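Local coordinates for spike protein P5 (Enterobacteria phage PRD1, PDB 1YQ5) that forms, together with proteins P31 and P2, the spike complexes at the fivefold vertices of the phage capsid and is essential for viral infectivity, at residues 4-9 with 139-144; 70-75 with 124-129; 56-61 with 108-113. All blocks are in the same frame, centred on the assembly; numbering follows the deposited sequence.

How the contacts relate
Contacts 1 and 3 occupy one end of the C-terminal jelly-roll of P5, and contact 2 lies on the opposite side of the chain's centre. The centres of contacts 1 and 3 are about 12 Å apart, and strands 135-142 and 59-68 run side by side in the sheet that both reach; Ile143 N probably donates a hydrogen bond to Leu60 O between them. Contact 2 is about 28 Å from contact 1 and about 33 Å from contact 3, centre to centre. Contact 1 closes a chain loop containing the other two, whose own segments alternate. The Asp5-Lys57 salt bridge also joins contacts 1 and 3, and both touch a neighbouring subunit of the homotrimer, whereas contact 2 touches no other chain.

Contact 1 (4-9 with 139-144); sequences TDALSL and TAAKIN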
ATOM      1  N   THR A   4      14.243 -11.164  -8.066  1.00 18.83           N
ATOM      2  CA  THR A   4      14.948 -11.349  -9.332  1.00 17.66           C
ATOM      3  C   THR A   4      15.020 -10.071 -10.158  1.00 17.46           C
ATOM      4  O   THR A   4      16.007  -9.827 -10.856  1.00 15.66           O
ATOM      5  CB  THR A   4      14.266 -12.433 -10.183  1.00 18.52           C
ATOM      6  OG1 THR A   4      12.941 -12.010 -10.518  1.00 17.01           O
ATOM      7  CG2 THR A   4      14.189 -13.745  -9.408  1.00 19.10           C
ATOM      8  N   ASP A   5      13.973  -9.257 -10.083  1.00 16.19           N
ATOM      9  CA  ASP A   5      13.931  -8.017 -10.840  1.00 13.73           C
ATOM     10  C   ASP A   5      13.287  -6.896 -10.048  1.00 12.62           C
ATOM     11  O   ASP A   5      12.316  -7.110  -9.323  1.00 10.65           O
ATOM     12  CB  ASP A   5      13.158  -8.216 -12.143  1.00 15.34           C
ATOM     13  CG  ASP A   5      13.691  -9.371 -12.958  1.00 17.27           C
ATOM     14  OD1 ASP A   5      13.327 -10.528 -12.662  1.00 17.22           O
ATOM     15  OD2 ASP A   5      14.484  -9.117 -13.883  1.00 16.52           O
ATOM     16  N   ALA A   6      13.836  -5.697 -10.200  1.00 12.14           N
ATOM     17  CA  ALA A   6      13.311  -4.529  -9.507  1.00 11.50           C
ATOM     18  C   ALA A   6      13.857  -3.271 -10.151  1.00 12.81           C
ATOM     19  O   ALA A   6      14.921  -3.284 -10.777  1.00 13.97           O
ATOM     20  CB  ALA A   6      13.696  -4.569  -8.028  1.00 11.89           C
ATOM     21  N   LEU A   7      13.116  -2.182 -10.002  1.00 11.99           N
ATOM     22  CA  LEU A   7      13.527  -0.899 -10.547  1.00 11.80           C
ATOM     23  C   LEU A   7      12.932   0.192  -9.668  1.00 11.87           C
ATOM     24  O   LEU A   7      11.740   0.185  -9.389  1.00 12.47           O
ATOM     25  CB  LEU A   7      13.023  -0.745 -11.984  1.00 11.82           C
ATOM     26  CG  LEU A   7      13.414   0.557 -12.683  1.00 11.33           C
ATOM     27  CD1 LEU A   7      14.926   0.613 -12.804  1.00 11.65           C
ATOM     28  CD2 LEU A   7      12.771   0.630 -14.067  1.00 14.21           C
ATOM     29  N   SER A   8      13.777   1.113  -9.219  1.00 12.60           N
ATOM     30  CA  SER A   8      13.335   2.216  -8.378  1.00 13.66           C
ATOM     31  C   SER A   8      13.754   3.508  -9.071  1.00 14.12           C
ATOM     32  O   SER A   8      14.923   3.686  -9.421  1.00 14.22           O
ATOM     33  CB  SER A   8      13.970   2.106  -6.989  1.00 14.43           C
ATOM     34  OG  SER A   8      13.437   3.084  -6.110  1.00 16.71           O
ATOM     35  N   LEU A   9      12.794   4.405  -9.270  1.00 13.06           N
ATOM     36  CA  LEU A   9      13.056   5.654  -9.964  1.00 12.88           C
ATOM     37  C   LEU A   9      12.648   6.893  -9.179  1.00 12.49           C
ATOM     38  O   LEU A   9      11.737   6.853  -8.349  1.00 12.54           O
ATOM     39  CB  LEU A   9      12.301   5.671 -11.296  1.00 13.56           C
ATOM     40  CG  LEU A   9      12.387   4.445 -12.207  1.00 14.60           C
ATOM     41  CD1 LEU A   9      11.359   4.569 -13.320  1.00 13.67           C
ATOM     42  CD2 LEU A   9      13.793   4.319 -12.774  1.00 15.70           C
ATOM     43  N   THR A 139       8.621   2.584  -7.637  1.00 11.97           N
ATOM     44  CA  THR A 139       9.396   1.370  -7.437  1.00 13.36           C
ATOM     45  C   THR A 139       8.558   0.135  -7.732  1.00 14.35           C
ATOM     46  O   THR A 139       7.417   0.022  -7.283  1.00 14.89           O
ATOM     47  CB  THR A 139       9.913   1.275  -5.986  1.00 13.82           C
ATOM     48  OG1 THR A 139      10.782   2.382  -5.717  1.00 15.65           O
ATOM     49  CG2 THR A 139      10.672  -0.027  -5.771  1.00 14.49           C
ATOM     50  N   ALA A 140       9.127  -0.785  -8.499  1.00 14.30           N
ATOM     51  CA  ALA A 140       8.443  -2.020  -8.835  1.00 14.55           C
ATOM     52  C   ALA A 140       9.414  -3.177  -8.643  1.00 15.03           C
ATOM     53  O   ALA A 140      10.592  -3.074  -8.986  1.00 15.63           O
ATOM     54  CB  ALA A 140       7.950  -1.979 -10.271  1.00 14.87           C
ATOM     55  N   ALA A 141       8.916  -4.270  -8.081  1.00 13.38           N
ATOM     56  CA  ALA A 141       9.739  -5.446  -7.853  1.00 12.22           C
ATOM     57  C   ALA A 141       8.935  -6.704  -8.126  1.00 13.22           C
ATOM     58  O   ALA A 141       7.782  -6.818  -7.711  1.00 12.15           O
ATOM     59  CB  ALA A 141      10.258  -5.461  -6.415  1.00 10.85           C
ATOM     60  N   LYS A 142       9.544  -7.640  -8.847  1.00 13.76           N
ATOM     61  CA  LYS A 142       8.900  -8.907  -9.158  1.00 15.03           C
ATOM     62  C   LYS A 142       9.153  -9.789  -7.944  1.00 14.89           C
ATOM     63  O   LYS A 142      10.300 -10.145  -7.676  1.00 16.39           O
ATOM     64  CB  LYS A 142       9.541  -9.526 -10.400  1.00 15.44           C
ATOM     65  CG  LYS A 142       8.895 -10.822 -10.877  1.00 15.75           C
ATOM     66  CD  LYS A 142       9.595 -11.350 -12.121  1.00 16.11           C
ATOM     67  CE  LYS A 142       8.873 -12.553 -12.704  1.00 15.45           C
ATOM     68  NZ  LYS A 142       8.797 -13.673 -11.730  1.00 16.06           N
ATOM     69  N   ILE A 143       8.104 -10.139  -7.202  1.00 16.28           N
ATOM     70  CA  ILE A 143       8.303 -10.967  -6.016  1.00 16.87           C
ATOM     71  C   ILE A 143       8.044 -12.456  -6.228  1.00 17.89           C
ATOM     72  O   ILE A 143       8.265 -13.257  -5.324  1.00 17.68           O
ATOM     73  CB  ILE A 143       7.457 -10.478  -4.819  1.00 19.10           C
ATOM     74  CG1 ILE A 143       5.981 -10.764  -5.063  1.00 18.68           C
ATOM     75  CG2 ILE A 143       7.680  -8.980  -4.602  1.00 17.69           C
ATOM     76  CD1 ILE A 143       5.150 -10.641  -3.807  1.00 21.33           C
ATOM     77  N   ASN A 144       7.562 -12.826  -7.409  1.00 17.65           N
ATOM     78  CA  ASN A 144       7.334 -14.235  -7.733  1.00 17.68           C
ATOM     79  C   ASN A 144       7.190 -14.400  -9.236  1.00 17.25           C
ATOM     80  O   ASN A 144       7.511 -15.494  -9.740  1.00 16.16           O
ATOM     81  CB  ASN A 144       6.084 -14.795  -7.048  1.00 17.64           C
ATOM     82  CG  ASN A 144       6.041 -16.324  -7.091  1.00 19.22           C
ATOM     83  OD1 ASN A 144       6.894 -16.994  -6.508  1.00 16.46           O
ATOM     84  ND2 ASN A 144       5.059 -16.874  -7.794  1.00 19.96           N
ATOM     85  OXT ASN A 144       6.738 -13.432  -9.880  1.00 16.01           O
TER
HETATM   86  O   HOH W   1      11.638 -12.448  -7.371  1.00 19.46           O
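Asp5 OD1, which packs 3.9 Å from Lys142 CD across the strand pair, is gripped by two other groups: Thr4 OG1 donates a hydrogen bond to it over 2.6 Å, and Lys57 NZ forms a salt bridge. The threonine reaches the anti side of the carboxylate, 27° out of its plane. With OD2 bonded to Gly43 N, both carboxylate oxygens have partners, which probably fixes the rotation of the group and favours its charged form. This pairing of the first and last strands of a jelly-roll, 5-11 and 135-142, is antiparallel and closes the fold by joining the two ends of the chain within one sheet. Leu7 and Ala140 form its doubly bonded pair, each N donating to the other residue's carbonyl over 2.9 Å; Lys142 N adds a single hydrogen bond to Asp5 O. By contrast, Asp5 N is buried with no partner in the model.

Small side chains cover the face carrying Ala6, Ser8, Thr139 and Ala141. The two alanine CB atoms meet at 3.9 Å, while Ser8 OG and Thr139 OG1 share a hydrogen bond of 2.8 Å. The serine oxygen reaches its partner because it lies anti to the backbone N (chi1 -173°). Leu60, Leu106 and Tyr108 of a neighbouring subunit pack on this face, making it part of the trimer interface. Leu7 and Ala140 lie on the other face.

Beyond the ladder, a water accepts from Thr4 N and donates to Lys142 O. Lys142 runs alongside Asp5 in the same direction, extended as far as its last torsion; there the chain bends (chi4 -60°), and NZ meets the C-terminal carboxylate at Asn144 OXT, 2.8 Å away, in a salt bridge.

Contact 2 (70-75 with 124-129); sequences NTVTTG and LCNDGA
Gly75 and Asp127 meet where the loop 70-75 bends, without forming a ladder, past the end of strand 124-126 and the turn after it; the closest CA-CA spacing, Gly75 to Gly128, is 5.3 Å. Gly75 has a positive phi (70°), a conformation that favours glycine. Its CA lies 3.4 Å from Asp127 OD1, so the carboxylate packs directly against the main chain. That oxygen has its polar partner one residue further on, accepting a hydrogen bond from Asn76 N.

Asn126 and Val72 approach from opposite directions. The valine uses one branch: CG1, anti to the backbone N (chi1 172°), lies over one face of the flat amide group, 3.7 Å from Asn126 CG. The same methyl is 4.3 Å from Ala129 CB, so it lies against both the amide and the alanine of the turn. Leu131 extends the apolar patch around Val72. Thr74 O comes instead near the plane of the amide, at its rim, 3.5 Å from Asn126 CG. The asparagine is buried, and its amide lies between the loop carbonyl and the backbone of the turn at Gly128 and Ala129. Val72 O, meanwhile, accepts a hydrogen bond from Tyr77 OH, tying the loop to the strand it leads into.

Residues 70-75 lie in the connection from strand 59-68 to strand 76-83, while 124-129 end strand 119-126 and start the connection to strand 135-142. Such neighbouring crossovers at one end of a two-sheet sandwich are characteristic of the jelly-roll, consistent with the place of this domain in the C1q/TNF clan.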
ATOM      1  N   ASN A  70       5.137  19.882  -1.850  1.00 13.22           N
ATOM      2  CA  ASN A  70       4.868  20.716  -0.690  1.00 12.97           C
ATOM      3  C   ASN A  70       4.201  22.061  -0.904  1.00 13.95           C
ATOM      4  O   ASN A  70       3.599  22.595   0.026  1.00 13.47           O
ATOM      5  CB  ASN A  70       6.164  20.886   0.107  1.00 13.83           C
ATOM      6  CG  ASN A  70       6.693  19.563   0.627  1.00 16.32           C
ATOM      7  OD1 ASN A  70       6.174  18.502   0.275  1.00 16.43           O
ATOM      8  ND2 ASN A  70       7.722  19.615   1.468  1.00 14.25           N
ATOM      9  N   THR A  71       4.294  22.609  -2.109  1.00 13.38           N
ATOM     10  CA  THR A  71       3.677  23.897  -2.401  1.00 14.64           C
ATOM     11  C   THR A  71       2.217  23.786  -2.842  1.00 15.38           C
ATOM     12  O   THR A  71       1.574  24.797  -3.140  1.00 16.39           O
ATOM     13  CB  THR A  71       4.477  24.661  -3.465  1.00 13.73           C
ATOM     14  OG1 THR A  71       4.795  23.783  -4.553  1.00 13.28           O
ATOM     15  CG2 THR A  71       5.762  25.209  -2.848  1.00 14.81           C
ATOM     16  N   VAL A  72       1.701  22.562  -2.902  1.00 13.95           N
ATOM     17  CA  VAL A  72       0.301  22.342  -3.262  1.00 14.41           C
ATOM     18  C   VAL A  72      -0.284  21.527  -2.117  1.00 15.05           C
ATOM     19  O   VAL A  72      -0.074  20.315  -2.019  1.00 14.33           O
ATOM     20  CB  VAL A  72       0.158  21.587  -4.605  1.00 14.95           C
ATOM     21  CG1 VAL A  72      -1.298  21.205  -4.844  1.00 13.50           C
ATOM     22  CG2 VAL A  72       0.648  22.481  -5.748  1.00 14.02           C
ATOM     23  N   THR A  73      -1.016  22.213  -1.248  1.00 14.60           N
ATOM     24  CA  THR A  73      -1.594  21.601  -0.058  1.00 14.11           C
ATOM     25  C   THR A  73      -3.114  21.576  -0.047  1.00 14.02           C
ATOM     26  O   THR A  73      -3.720  21.388   1.005  1.00 13.06           O
ATOM     27  CB  THR A  73      -1.138  22.362   1.190  1.00 15.27           C
ATOM     28  OG1 THR A  73      -1.573  23.723   1.080  1.00 16.48           O
ATOM     29  CG2 THR A  73       0.385  22.337   1.311  1.00 16.10           C
ATOM     30  N   THR A  74      -3.725  21.764  -1.210  1.00 14.69           N
ATOM     31  CA  THR A  74      -5.176  21.766  -1.315  1.00 15.75           C
ATOM     32  C   THR A  74      -5.648  20.720  -2.320  1.00 14.30           C
ATOM     33  O   THR A  74      -4.852  20.177  -3.084  1.00 12.54           O
ATOM     34  CB  THR A  74      -5.694  23.148  -1.766  1.00 16.63           C
ATOM     35  OG1 THR A  74      -5.034  23.533  -2.976  1.00 17.83           O
ATOM     36  CG2 THR A  74      -5.417  24.197  -0.697  1.00 20.26           C
ATOM     37  N   GLY A  75      -6.947  20.444  -2.313  1.00 14.64           N
ATOM     38  CA  GLY A  75      -7.496  19.465  -3.233  1.00 15.39           C
ATOM     39  C   GLY A  75      -7.073  18.050  -2.883  1.00 14.37           C
ATOM     40  O   GLY A  75      -6.696  17.761  -1.744  1.00 13.66           O
ATOM     41  N   LEU A 124      -0.317  10.696 -12.136  1.00 11.42           N
ATOM     42  CA  LEU A 124      -0.870  11.327 -10.947  1.00 11.04           C
ATOM     43  C   LEU A 124      -1.003  12.820 -11.213  1.00 11.51           C
ATOM     44  O   LEU A 124      -0.439  13.340 -12.179  1.00 11.22           O
ATOM     45  CB  LEU A 124       0.032  11.070  -9.727  1.00 11.21           C
ATOM     46  CG  LEU A 124       1.462  11.617  -9.676  1.00 12.48           C
ATOM     47  CD1 LEU A 124       1.445  13.137  -9.507  1.00 13.85           C
ATOM     48  CD2 LEU A 124       2.197  10.979  -8.504  1.00 13.73           C
ATOM     49  N   CYS A 125      -1.763  13.496 -10.363  1.00 10.77           N
ATOM     50  CA  CYS A 125      -1.975  14.932 -10.477  1.00 12.18           C
ATOM     51  C   CYS A 125      -2.650  15.350  -9.196  1.00 11.99           C
ATOM     52  O   CYS A 125      -2.845  14.535  -8.298  1.00 11.87           O
ATOM     53  CB  CYS A 125      -2.929  15.254 -11.630  1.00 11.73           C
ATOM     54  SG  CYS A 125      -4.689  14.847 -11.267  1.00 14.07           S
ATOM     55  N   ASN A 126      -2.977  16.631  -9.111  1.00 10.69           N
ATOM     56  CA  ASN A 126      -3.728  17.154  -7.986  1.00 12.76           C
ATOM     57  C   ASN A 126      -4.985  17.597  -8.729  1.00 13.15           C
ATOM     58  O   ASN A 126      -4.885  18.138  -9.837  1.00 13.24           O
ATOM     59  CB  ASN A 126      -3.046  18.360  -7.358  1.00 13.20           C
ATOM     60  CG  ASN A 126      -3.847  18.931  -6.208  1.00 14.38           C
ATOM     61  OD1 ASN A 126      -3.705  18.502  -5.055  1.00 16.17           O
ATOM     62  ND2 ASN A 126      -4.715  19.884  -6.514  1.00 11.79           N
ATOM     63  N   ASP A 127      -6.157  17.372  -8.151  1.00 13.46           N
ATOM     64  CA  ASP A 127      -7.388  17.727  -8.844  1.00 13.77           C
ATOM     65  C   ASP A 127      -7.721  19.214  -8.867  1.00 14.12           C
ATOM     66  O   ASP A 127      -8.667  19.623  -9.535  1.00 12.16           O
ATOM     67  CB  ASP A 127      -8.573  16.943  -8.265  1.00 14.03           C
ATOM     68  CG  ASP A 127      -8.846  17.275  -6.806  1.00 14.30           C
ATOM     69  OD1 ASP A 127      -8.204  18.192  -6.256  1.00 13.65           O
ATOM     70  OD2 ASP A 127      -9.714  16.608  -6.209  1.00 12.79           O
ATOM     71  N   GLY A 128      -6.943  20.025  -8.155  1.00 14.06           N
ATOM     72  CA  GLY A 128      -7.226  21.449  -8.126  1.00 14.11           C
ATOM     73  C   GLY A 128      -6.094  22.373  -8.544  1.00 14.00           C
ATOM     74  O   GLY A 128      -6.289  23.583  -8.642  1.00 14.70           O
ATOM     75  N   ALA A 129      -4.912  21.824  -8.793  1.00 13.11           N
ATOM     76  CA  ALA A 129      -3.788  22.665  -9.187  1.00 13.25           C
ATOM     77  C   ALA A 129      -2.688  21.890  -9.895  1.00 14.15           C
ATOM     78  O   ALA A 129      -2.533  20.685  -9.696  1.00 15.08           O
ATOM     79  CB  ALA A 129      -3.218  23.371  -7.961  1.00 13.98           C
TER

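Contact 3 (56-61 with 108-113); sequences GKSGLY and YCNVLG
Gly59 and Cys109 hold the tight part of this contact together, each donating its N-H to the other's carbonyl; the bond from Cys109 N to Gly59 O is 2.8 Å long and almost straight, at 176°. The ring of Tyr108 lies along the backbone of Gly59, with CE1 3.6 Å from Gly59 CA. The tyrosine takes this course with CG anti to its N (chi1 180°). Leu60 CD2 closes in at the edge of the ring, near its plane, the two side chains crossing at about a right angle. On the other face of the sheet Cys109 SG sits 3.7 Å from Tyr61 CD1 in an oblique sulfur-aromatic contact, and Leu53 covers both residues. The Tyr61 hydroxyl donates to Lys57 O over 2.6 Å, in the carbonyl plane and on a lone pair, which ties the ring to the turn leading into its own strand.

These residues lie where strand 59-68 enters and strand 100-109 leaves the five-stranded sheet of the jelly-roll, the latter being one of its two edge strands within the chain. Tyr108 also packs on Asn38 of a neighbouring subunit.

Past the last bridge, side chain and solvent replace the ladder. Ser58 OG, beside its own backbone N (chi1 -69°), accepts a hydrogen bond from Val111 N at 2.8 Å, continuing the cross-links for one more step. The Val111 side chain points at 56-58, and its CG2 rests 3.5 Å from Lys57 C. Farther out, at exposed Gly56, a water bridges the two backbones, accepting from Gly56 N and donating to Val111 O, 2.8 Å from the latter.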
ATOM      1  N   GLY A  56       8.629 -13.211 -20.800  1.00 14.17           N
ATOM      2  CA  GLY A  56       8.851 -14.312 -19.883  1.00 15.42           C
ATOM      3  C   GLY A  56       8.792 -13.928 -18.416  1.00 15.70           C
ATOM      4  O   GLY A  56       9.022 -14.772 -17.551  1.00 15.45           O
ATOM      5  N   LYS A  57       8.460 -12.672 -18.127  1.00 13.45           N
ATOM      6  CA  LYS A  57       8.412 -12.204 -16.744  1.00 14.21           C
ATOM      7  C   LYS A  57       7.025 -12.138 -16.096  1.00 14.43           C
ATOM      8  O   LYS A  57       6.783 -11.284 -15.246  1.00 12.61           O
ATOM      9  CB  LYS A  57       9.086 -10.829 -16.635  1.00 13.75           C
ATOM     10  CG  LYS A  57      10.597 -10.835 -16.898  1.00 16.38           C
ATOM     11  CD  LYS A  57      11.360 -11.554 -15.791  1.00 15.84           C
ATOM     12  CE  LYS A  57      12.853 -11.636 -16.092  1.00 17.16           C
ATOM     13  NZ  LYS A  57      13.603 -12.275 -14.961  1.00 18.89           N
ATOM     14  N   SER A  58       6.115 -13.027 -16.482  1.00 14.27           N
ATOM     15  CA  SER A  58       4.791 -13.022 -15.866  1.00 14.24           C
ATOM     16  C   SER A  58       4.981 -13.335 -14.383  1.00 13.81           C
ATOM     17  O   SER A  58       5.906 -14.055 -14.012  1.00 14.14           O
ATOM     18  CB  SER A  58       3.889 -14.084 -16.503  1.00 13.20           C
ATOM     19  OG  SER A  58       3.547 -13.737 -17.833  1.00 11.10           O
ATOM     20  N   GLY A  59       4.121 -12.790 -13.532  1.00 15.10           N
ATOM     21  CA  GLY A  59       4.255 -13.057 -12.113  1.00 14.30           C
ATOM     22  C   GLY A  59       3.644 -11.992 -11.225  1.00 14.77           C
ATOM     23  O   GLY A  59       2.845 -11.164 -11.680  1.00 13.48           O
ATOM     24  N   LEU A  60       4.024 -12.015  -9.951  1.00 13.70           N
ATOM     25  CA  LEU A  60       3.515 -11.064  -8.972  1.00 14.10           C
ATOM     26  C   LEU A  60       4.472  -9.896  -8.830  1.00 14.25           C
ATOM     27  O   LEU A  60       5.686 -10.082  -8.701  1.00 15.28           O
ATOM     28  CB  LEU A  60       3.335 -11.747  -7.615  1.00 15.06           C
ATOM     29  CG  LEU A  60       2.242 -12.817  -7.548  1.00 15.64           C
ATOM     30  CD1 LEU A  60       2.333 -13.568  -6.228  1.00 15.33           C
ATOM     31  CD2 LEU A  60       0.872 -12.154  -7.697  1.00 14.90           C
ATOM     32  N   TYR A  61       3.915  -8.690  -8.855  1.00 13.35           N
ATOM     33  CA  TYR A  61       4.708  -7.479  -8.743  1.00 13.89           C
ATOM     34  C   TYR A  61       4.234  -6.559  -7.630  1.00 14.32           C
ATOM     35  O   TYR A  61       3.036  -6.313  -7.487  1.00 13.72           O
ATOM     36  CB  TYR A  61       4.675  -6.702 -10.062  1.00 12.80           C
ATOM     37  CG  TYR A  61       5.470  -7.346 -11.170  1.00 14.15           C
ATOM     38  CD1 TYR A  61       4.980  -8.457 -11.857  1.00 14.93           C
ATOM     39  CD2 TYR A  61       6.737  -6.869 -11.504  1.00 13.47           C
ATOM     40  CE1 TYR A  61       5.742  -9.077 -12.852  1.00 14.30           C
ATOM     41  CE2 TYR A  61       7.500  -7.476 -12.489  1.00 14.42           C
ATOM     42  CZ  TYR A  61       7.004  -8.580 -13.159  1.00 13.82           C
ATOM     43  OH  TYR A  61       7.784  -9.189 -14.118  1.00 14.36           O
ATOM     44  N   TYR A 108      -0.905  -9.232 -10.066  1.00 13.11           N
ATOM     45  CA  TYR A 108      -0.393 -10.267 -10.949  1.00 12.99           C
ATOM     46  C   TYR A 108      -0.315  -9.658 -12.340  1.00 14.10           C
ATOM     47  O   TYR A 108      -1.277  -9.045 -12.813  1.00 13.89           O
ATOM     48  CB  TYR A 108      -1.316 -11.482 -11.004  1.00 13.21           C
ATOM     49  CG  TYR A 108      -0.774 -12.542 -11.934  1.00 15.34           C
ATOM     50  CD1 TYR A 108       0.279 -13.364 -11.536  1.00 15.36           C
ATOM     51  CD2 TYR A 108      -1.256 -12.671 -13.238  1.00 15.94           C
ATOM     52  CE1 TYR A 108       0.845 -14.286 -12.412  1.00 17.00           C
ATOM     53  CE2 TYR A 108      -0.696 -13.593 -14.124  1.00 17.69           C
ATOM     54  CZ  TYR A 108       0.355 -14.394 -13.700  1.00 18.57           C
ATOM     55  OH  TYR A 108       0.927 -15.301 -14.560  1.00 22.61           O
ATOM     56  N   CYS A 109       0.828  -9.825 -12.994  1.00 14.12           N
ATOM     57  CA  CYS A 109       1.018  -9.286 -14.332  1.00 13.95           C
ATOM     58  C   CYS A 109       1.274 -10.391 -15.336  1.00 14.65           C
ATOM     59  O   CYS A 109       2.211 -11.182 -15.180  1.00 12.10           O
ATOM     60  CB  CYS A 109       2.215  -8.327 -14.369  1.00 14.35           C
ATOM     61  SG  CYS A 109       2.037  -6.835 -13.375  1.00 18.07           S
ATOM     62  N   ASN A 110       0.438 -10.450 -16.363  1.00 14.20           N
ATOM     63  CA  ASN A 110       0.634 -11.432 -17.413  1.00 15.60           C
ATOM     64  C   ASN A 110       1.457 -10.719 -18.477  1.00 14.92           C
ATOM     65  O   ASN A 110       1.090  -9.633 -18.924  1.00 15.10           O
ATOM     66  CB  ASN A 110      -0.701 -11.881 -18.012  1.00 17.26           C
ATOM     67  CG  ASN A 110      -0.515 -12.854 -19.160  1.00 19.93           C
ATOM     68  OD1 ASN A 110       0.171 -13.864 -19.020  1.00 19.04           O
ATOM     69  ND2 ASN A 110      -1.122 -12.554 -20.300  1.00 20.24           N
ATOM     70  N   VAL A 111       2.577 -11.316 -18.864  1.00 13.74           N
ATOM     71  CA  VAL A 111       3.430 -10.723 -19.882  1.00 14.32           C
ATOM     72  C   VAL A 111       3.195 -11.474 -21.187  1.00 15.65           C
ATOM     73  O   VAL A 111       3.489 -12.662 -21.288  1.00 16.68           O
ATOM     74  CB  VAL A 111       4.913 -10.821 -19.481  1.00 14.13           C
ATOM     75  CG1 VAL A 111       5.800 -10.307 -20.612  1.00 13.21           C
ATOM     76  CG2 VAL A 111       5.148 -10.008 -18.209  1.00 12.10           C
ATOM     77  N   LEU A 112       2.654 -10.774 -22.176  1.00 15.94           N
ATOM     78  CA  LEU A 112       2.346 -11.369 -23.470  1.00 16.43           C
ATOM     79  C   LEU A 112       3.559 -11.537 -24.373  1.00 17.02           C
ATOM     80  O   LEU A 112       3.543 -12.351 -25.297  1.00 16.30           O
ATOM     81  CB  LEU A 112       1.306 -10.511 -24.194  1.00 16.46           C
ATOM     82  CG  LEU A 112      -0.040 -10.342 -23.489  1.00 16.98           C
ATOM     83  CD1 LEU A 112      -0.809  -9.190 -24.109  1.00 18.16           C
ATOM     84  CD2 LEU A 112      -0.834 -11.638 -23.582  1.00 18.68           C
ATOM     85  N   GLY A 113       4.614 -10.776 -24.108  1.00 15.91           N
ATOM     86  CA  GLY A 113       5.790 -10.850 -24.955  1.00 16.26           C
ATOM     87  C   GLY A 113       5.659  -9.813 -26.062  1.00 16.69           C
ATOM     88  O   GLY A 113       6.255  -9.942 -27.133  1.00 15.50           O
TER
HETATM   89  O   HOH W   2       6.065 -13.658 -21.792  1.00 26.23           O